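Local coordinates for protein angiotensin-converting enzyme (Anopheles gambiae, PDB 6S1Z) that binds the inhibitor fosinoprilat and probably acts as a zinc peptidase that trims dipeptides from the carboxyl ends of peptides, at residues A[115-120]-A[161-166]; A[398-403]-A[529-534]. All blocks are in the same frame, centred on the assembly; numbering follows the deposited sequence.

Contact 1 of 2, residues A[115-120]-A[161-166]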
loop_
_atom_site.group_PDB
_atom_site.type_symbol
_atom_site.label_atom_id
_atom_site.label_comp_id
_atom_site.label_asym_id
_atom_site.label_seq_id
_atom_site.Cartn_x
_atom_site.Cartn_y
_atom_site.Cartn_z
ATOM N N SER A 115 7.458 -16.428 4.347
ATOM C CA SER A 115 8.236 -16.895 5.490
ATOM C C SER A 115 9.672 -16.394 5.409
ATOM O O SER A 115 10.207 -15.842 6.376
ATOM C CB SER A 115 8.201 -18.422 5.551
ATOM O OG SER A 115 9.093 -18.915 6.535
ATOM N N ASN A 116 10.312 -16.581 4.253
ATOM C CA ASN A 116 11.671 -16.087 4.062
ATOM C C ASN A 116 11.747 -14.577 4.249
ATOM O O ASN A 116 12.798 -14.052 4.636
ATOM C CB ASN A 116 12.167 -16.486 2.671
ATOM C CG ASN A 116 13.541 -15.933 2.355
ATOM O OD1 ASN A 116 13.670 -14.884 1.723
ATOM N ND2 ASN A 116 14.579 -16.641 2.783
ATOM N N TYR A 117 10.646 -13.866 3.996
ATOM C CA TYR A 117 10.643 -12.410 4.092
ATOM C C TYR A 117 10.575 -11.938 5.540
ATOM O O TYR A 117 11.292 -11.007 5.926
ATOM C CB TYR A 117 9.467 -11.842 3.292
ATOM C CG TYR A 117 9.373 -10.329 3.285
ATOM C CD1 TYR A 117 8.714 -9.648 4.303
ATOM C CD2 TYR A 117 9.927 -9.583 2.253
ATOM C CE1 TYR A 117 8.622 -8.267 4.297
ATOM C CE2 TYR A 117 9.838 -8.202 2.238
ATOM C CZ TYR A 117 9.186 -7.550 3.263
ATOM O OH TYR A 117 9.094 -6.177 3.253
ATOM N N ALA A 118 9.724 -12.564 6.354
ATOM C CA ALA A 118 9.493 -12.102 7.717
ATOM C C ALA A 118 10.514 -12.631 8.715
ATOM O O ALA A 118 10.715 -12.005 9.761
ATOM C CB ALA A 118 8.088 -12.504 8.176
ATOM N N LYS A 119 11.160 -13.757 8.424
ATOM C CA LYS A 119 12.118 -14.360 9.340
ATOM C C LYS A 119 13.542 -13.864 9.131
ATOM O O LYS A 119 14.441 -14.289 9.862
ATOM C CB LYS A 119 12.091 -15.886 9.199
ATOM C CG LYS A 119 10.777 -16.530 9.611
ATOM C CD LYS A 119 10.877 -18.048 9.587
ATOM C CE LYS A 119 9.620 -18.700 10.139
ATOM N NZ LYS A 119 9.753 -20.180 10.223
ATOM N N ALA A 120 13.771 -12.981 8.163
ATOM C CA ALA A 120 15.127 -12.555 7.848
ATOM C C ALA A 120 15.752 -11.815 9.023
ATOM O O ALA A 120 15.122 -10.956 9.649
ATOM C CB ALA A 120 15.126 -11.662 6.607
ATOM N N ASN A 161 19.914 -9.616 -1.032
ATOM C CA ASN A 161 20.517 -10.937 -1.186
ATOM C C ASN A 161 19.884 -11.969 -0.262
ATOM O O ASN A 161 20.072 -13.171 -0.475
ATOM C CB ASN A 161 22.025 -10.874 -0.923
ATOM C CG ASN A 161 22.825 -10.544 -2.172
ATOM O OD1 ASN A 161 22.331 -9.882 -3.085
ATOM N ND2 ASN A 161 24.068 -11.012 -2.217
ATOM N N ALA A 162 19.139 -11.531 0.751
ATOM C CA ALA A 162 18.502 -12.438 1.697
ATOM C C ALA A 162 17.024 -12.666 1.416
ATOM O O ALA A 162 16.530 -13.777 1.638
ATOM C CB ALA A 162 18.660 -11.903 3.126
ATOM N N THR A 163 16.308 -11.653 0.932
ATOM C CA THR A 163 14.876 -11.753 0.685
ATOM C C THR A 163 14.534 -11.919 -0.788
ATOM O O THR A 163 13.356 -12.099 -1.116
ATOM C CB THR A 163 14.157 -10.512 1.227
ATOM O OG1 THR A 163 14.696 -9.334 0.611
ATOM C CG2 THR A 163 14.316 -10.413 2.736
ATOM N N GLY A 164 15.522 -11.863 -1.678
ATOM C CA GLY A 164 15.259 -11.922 -3.103
ATOM C C GLY A 164 15.654 -13.231 -3.752
ATOM O O GLY A 164 14.828 -14.137 -3.897
ATOM N N ALA A 165 16.918 -13.339 -4.152
ATOM C CA ALA A 165 17.379 -14.517 -4.880
ATOM C C ALA A 165 17.082 -15.833 -4.169
ATOM O O ALA A 165 16.696 -16.794 -4.856
ATOM C CB ALA A 165 18.885 -14.390 -5.155
ATOM N N PRO A 166 17.228 -15.953 -2.844
ATOM C CA PRO A 166 17.022 -17.262 -2.195
ATOM C C PRO A 166 15.671 -17.898 -2.477
ATOM O O PRO A 166 15.520 -19.114 -2.294
ATOM C CB PRO A 166 17.181 -16.934 -0.704
ATOM C CG PRO A 166 18.085 -15.753 -0.677
ATOM C CD PRO A 166 17.737 -14.945 -1.894
#
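Thr163, which packs against Asn116, Tyr117 and Ala120, has its OG1 tied back to the carbonyl oxygen of Trp159, one turn earlier in its own helix. The contact joins the C-terminal ends of two helices, 100-118 and 149-163, in the largely helical fold of angiotensin-converting enzymes. Their nearest CA atoms, those of Tyr117 and Thr163, are 5.5 Å apart. With chi1 of 58°, Thr163 OG1 sits between the backbone N and the carbonyl carbon, pointing back at its helix, while CG2 is left for the neighbouring helix and lies 4.4 Å from the CA of Tyr117.

Asn116 lays its carboxamide beside the last turn of 149-163, its CG 3.8 Å from Ala162 O. Pro166, four residues beyond Ala162, has no N-H to give this carbonyl the usual helical bond. Gly164 is the first residue to leave helical phi/psi, before a 3-10 turn begins at Ala165.

The Tyr117 ring meets Thr163 CB obliquely and makes edge-to-face pairs with Trp159 and Tyr486. Its side chain is about 7 Å from bound fosinoprilat, which puts this helix pair near the inhibitor site. Beyond the helix end, the Ala120 methyl points toward the other segment, its CB 4.1 Å from Thr163 CG2.

Contact 2 of 2, residues A[398-403]-A[529-534]; sequences PKHLKK and NCDIYQ
This is a mainly polar contact near the protein surface, in which the short helix 398-402 lies against an irregular loop between helices 495-514 and 536-548. The two segments bury 370 Å² between them, and Asp531 contributes about half of the loop's share.

Both carboxylate oxygens of Asp531 are engaged. His400 ND1 donates to Asp531 OD1 over 3.0 Å with an N-H...O angle of 153°. The acceptor lies almost in the imidazole plane, but the bond reaches OD1 from above the carboxylate, whose plane is turned 61° from the ring. Lys403, extended beyond CG, comes from the opposite direction to Asp531 and brings NZ to 3.0 Å from Asp531 OD2 in a salt bridge; the bond to OD2 is likewise tilted out of the carboxylate plane, but from the face opposite the histidine. The same NZ makes a weak hydrogen bond of 3.3 Å to Gln534 OE1.

Aliphatic packing closes one flank, with Lys399 CD 3.5 Å from Asp531 CB. On another, His400 CE1 sits over a face of the Tyr533 ring, 3.9 Å from Tyr533 CG, though the two planes are 52° apart. Lys403 NZ lies at the edge of that same phenol ring, which does not make a cation-pi arrangement. Phe296 meets both His400 and Tyr533, while the loop is tied to helix 495-514 by the disulfide Cys530-Cys512.

Together these bonds form a His-carboxylate pair extended by a lysine salt bridge, a structural link of the outer part of this helical peptidase fold.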
loop_
_atom_site.group_PDB
_atom_site.type_symbol
_atom_site.label_atom_id
_atom_site.label_comp_id
_atom_site.label_asym_id
_atom_site.label_seq_id
_atom_site.Cartn_x
_atom_site.Cartn_y
_atom_site.Cartn_z
ATOM N N PRO A 398 -1.603 21.035 9.127
ATOM C CA PRO A 398 -1.361 21.588 10.471
ATOM C C PRO A 398 -2.645 21.845 11.232
ATOM O O PRO A 398 -2.705 21.630 12.448
ATOM C CB PRO A 398 -0.607 22.894 10.180
ATOM C CG PRO A 398 -0.111 22.758 8.787
ATOM C CD PRO A 398 -1.105 21.929 8.071
ATOM N N LYS A 399 -3.676 22.315 10.527
ATOM C CA LYS A 399 -4.988 22.553 11.118
ATOM C C LYS A 399 -5.402 21.425 12.058
ATOM O O LYS A 399 -5.753 21.665 13.217
ATOM C CB LYS A 399 -6.008 22.716 9.989
ATOM C CG LYS A 399 -7.124 23.714 10.250
ATOM C CD LYS A 399 -8.275 23.468 9.285
ATOM C CE LYS A 399 -8.584 24.653 8.393
ATOM N NZ LYS A 399 -9.738 24.326 7.505
ATOM N N HIS A 400 -5.362 20.182 11.571
ATOM C CA HIS A 400 -5.725 19.035 12.397
ATOM C C HIS A 400 -4.635 18.690 13.405
ATOM O O HIS A 400 -4.944 18.234 14.512
ATOM C CB HIS A 400 -6.017 17.822 11.511
ATOM C CG HIS A 400 -6.623 16.663 12.243
ATOM N ND1 HIS A 400 -7.872 16.162 11.942
ATOM C CD2 HIS A 400 -6.149 15.902 13.258
ATOM C CE1 HIS A 400 -8.142 15.146 12.742
ATOM N NE2 HIS A 400 -7.113 14.968 13.550
ATOM N N LEU A 401 -3.366 18.888 13.044
ATOM C CA LEU A 401 -2.282 18.646 13.988
ATOM C C LEU A 401 -2.204 19.742 15.041
ATOM O O LEU A 401 -1.707 19.500 16.146
ATOM C CB LEU A 401 -0.947 18.546 13.250
ATOM C CG LEU A 401 -0.867 17.516 12.123
ATOM C CD1 LEU A 401 0.481 17.600 11.420
ATOM C CD2 LEU A 401 -1.114 16.111 12.645
ATOM N N LYS A 402 -2.681 20.948 14.718
ATOM C CA LYS A 402 -2.664 22.034 15.689
ATOM C C LYS A 402 -3.746 21.859 16.747
ATOM O O LYS A 402 -3.572 22.304 17.886
ATOM C CB LYS A 402 -2.833 23.379 14.980
ATOM C CG LYS A 402 -1.537 24.165 14.807
ATOM C CD LYS A 402 -1.823 25.612 14.428
ATOM C CE LYS A 402 -0.574 26.478 14.513
ATOM N NZ LYS A 402 -0.897 27.910 14.767
ATOM N N LYS A 403 -4.860 21.211 16.395
ATOM C CA LYS A 403 -5.932 20.999 17.357
ATOM C C LYS A 403 -5.516 20.088 18.506
ATOM O O LYS A 403 -6.184 20.084 19.546
ATOM C CB LYS A 403 -7.157 20.385 16.671
ATOM C CG LYS A 403 -7.851 21.273 15.653
ATOM C CD LYS A 403 -9.009 20.525 14.998
ATOM C CE LYS A 403 -9.673 21.345 13.904
ATOM N NZ LYS A 403 -10.821 20.616 13.289
ATOM N N ASN A 529 -4.854 22.312 2.650
ATOM C CA ASN A 529 -5.024 22.559 4.076
ATOM C C ASN A 529 -6.418 22.178 4.565
ATOM O O ASN A 529 -6.857 22.662 5.615
ATOM C CB ASN A 529 -4.739 24.030 4.391
ATOM C CG ASN A 529 -3.291 24.409 4.146
ATOM O OD1 ASN A 529 -2.544 23.671 3.504
ATOM N ND2 ASN A 529 -2.888 25.566 4.658
ATOM N N CYS A 530 -7.119 21.320 3.828
ATOM C CA CYS A 530 -8.488 20.933 4.162
ATOM C C CYS A 530 -8.464 19.874 5.260
ATOM O O CYS A 530 -8.208 18.696 4.999
ATOM C CB CYS A 530 -9.209 20.416 2.921
ATOM S SG CYS A 530 -10.597 19.332 3.295
ATOM N N ASP A 531 -8.735 20.293 6.494
ATOM C CA ASP A 531 -8.929 19.373 7.609
ATOM C C ASP A 531 -10.419 19.100 7.764
ATOM O O ASP A 531 -11.210 20.037 7.924
ATOM C CB ASP A 531 -8.360 19.953 8.903
ATOM C CG ASP A 531 -8.841 19.214 10.139
ATOM O OD1 ASP A 531 -9.238 18.036 10.025
ATOM O OD2 ASP A 531 -8.822 19.819 11.231
ATOM N N ILE A 532 -10.799 17.825 7.729
ATOM C CA ILE A 532 -12.206 17.451 7.811
ATOM C C ILE A 532 -12.459 16.639 9.074
ATOM O O ILE A 532 -12.783 15.448 9.007
ATOM C CB ILE A 532 -12.649 16.672 6.560
ATOM C CG1 ILE A 532 -11.798 15.415 6.366
ATOM C CG2 ILE A 532 -12.541 17.552 5.336
ATOM C CD1 ILE A 532 -12.616 14.186 6.042
ATOM N N TYR A 533 -12.319 17.276 10.231
ATOM C CA TYR A 533 -12.666 16.657 11.500
ATOM C C TYR A 533 -14.063 17.107 11.906
ATOM O O TYR A 533 -14.439 18.263 11.689
ATOM C CB TYR A 533 -11.657 17.022 12.594
ATOM C CG TYR A 533 -11.722 16.140 13.828
ATOM C CD1 TYR A 533 -12.049 14.792 13.733
ATOM C CD2 TYR A 533 -11.458 16.658 15.090
ATOM C CE1 TYR A 533 -12.108 13.988 14.853
ATOM C CE2 TYR A 533 -11.517 15.857 16.219
ATOM C CZ TYR A 533 -11.843 14.524 16.093
ATOM O OH TYR A 533 -11.903 13.720 17.208
ATOM N N GLN A 534 -14.833 16.181 12.477
ATOM C CA GLN A 534 -16.173 16.470 12.982
ATOM C C GLN A 534 -17.165 16.750 11.856
ATOM O O GLN A 534 -18.096 17.541 12.026
ATOM C CB GLN A 534 -16.152 17.648 13.964
ATOM C CG GLN A 534 -15.123 17.520 15.078
ATOM C CD GLN A 534 -14.095 18.638 15.067
ATOM O OE1 GLN A 534 -13.696 19.123 14.008
ATOM N NE2 GLN A 534 -13.663 19.052 16.252
#

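How the contacts relate
Contacts 1 and 2 lie on opposite sides of the chain's centre, their own centres 41 Å apart, and share no helix or loop. Both are partly buried, yet their chemistry diverges. At 115-120 with 161-166, two helix ends meet through methyl and aromatic packing and one carboxamide set beside a backbone carbonyl; no salt bridge crosses, and only 213 Å² is buried. At 398-403 with 529-534, a short helix meets a loop through charged and polar groups, with lysines at the exposed margin. Aromatic residues feature in both: the tyrosine of contact 1 stands near the bound inhibitor, whereas that of contact 2 belongs to an outlying part of the fold.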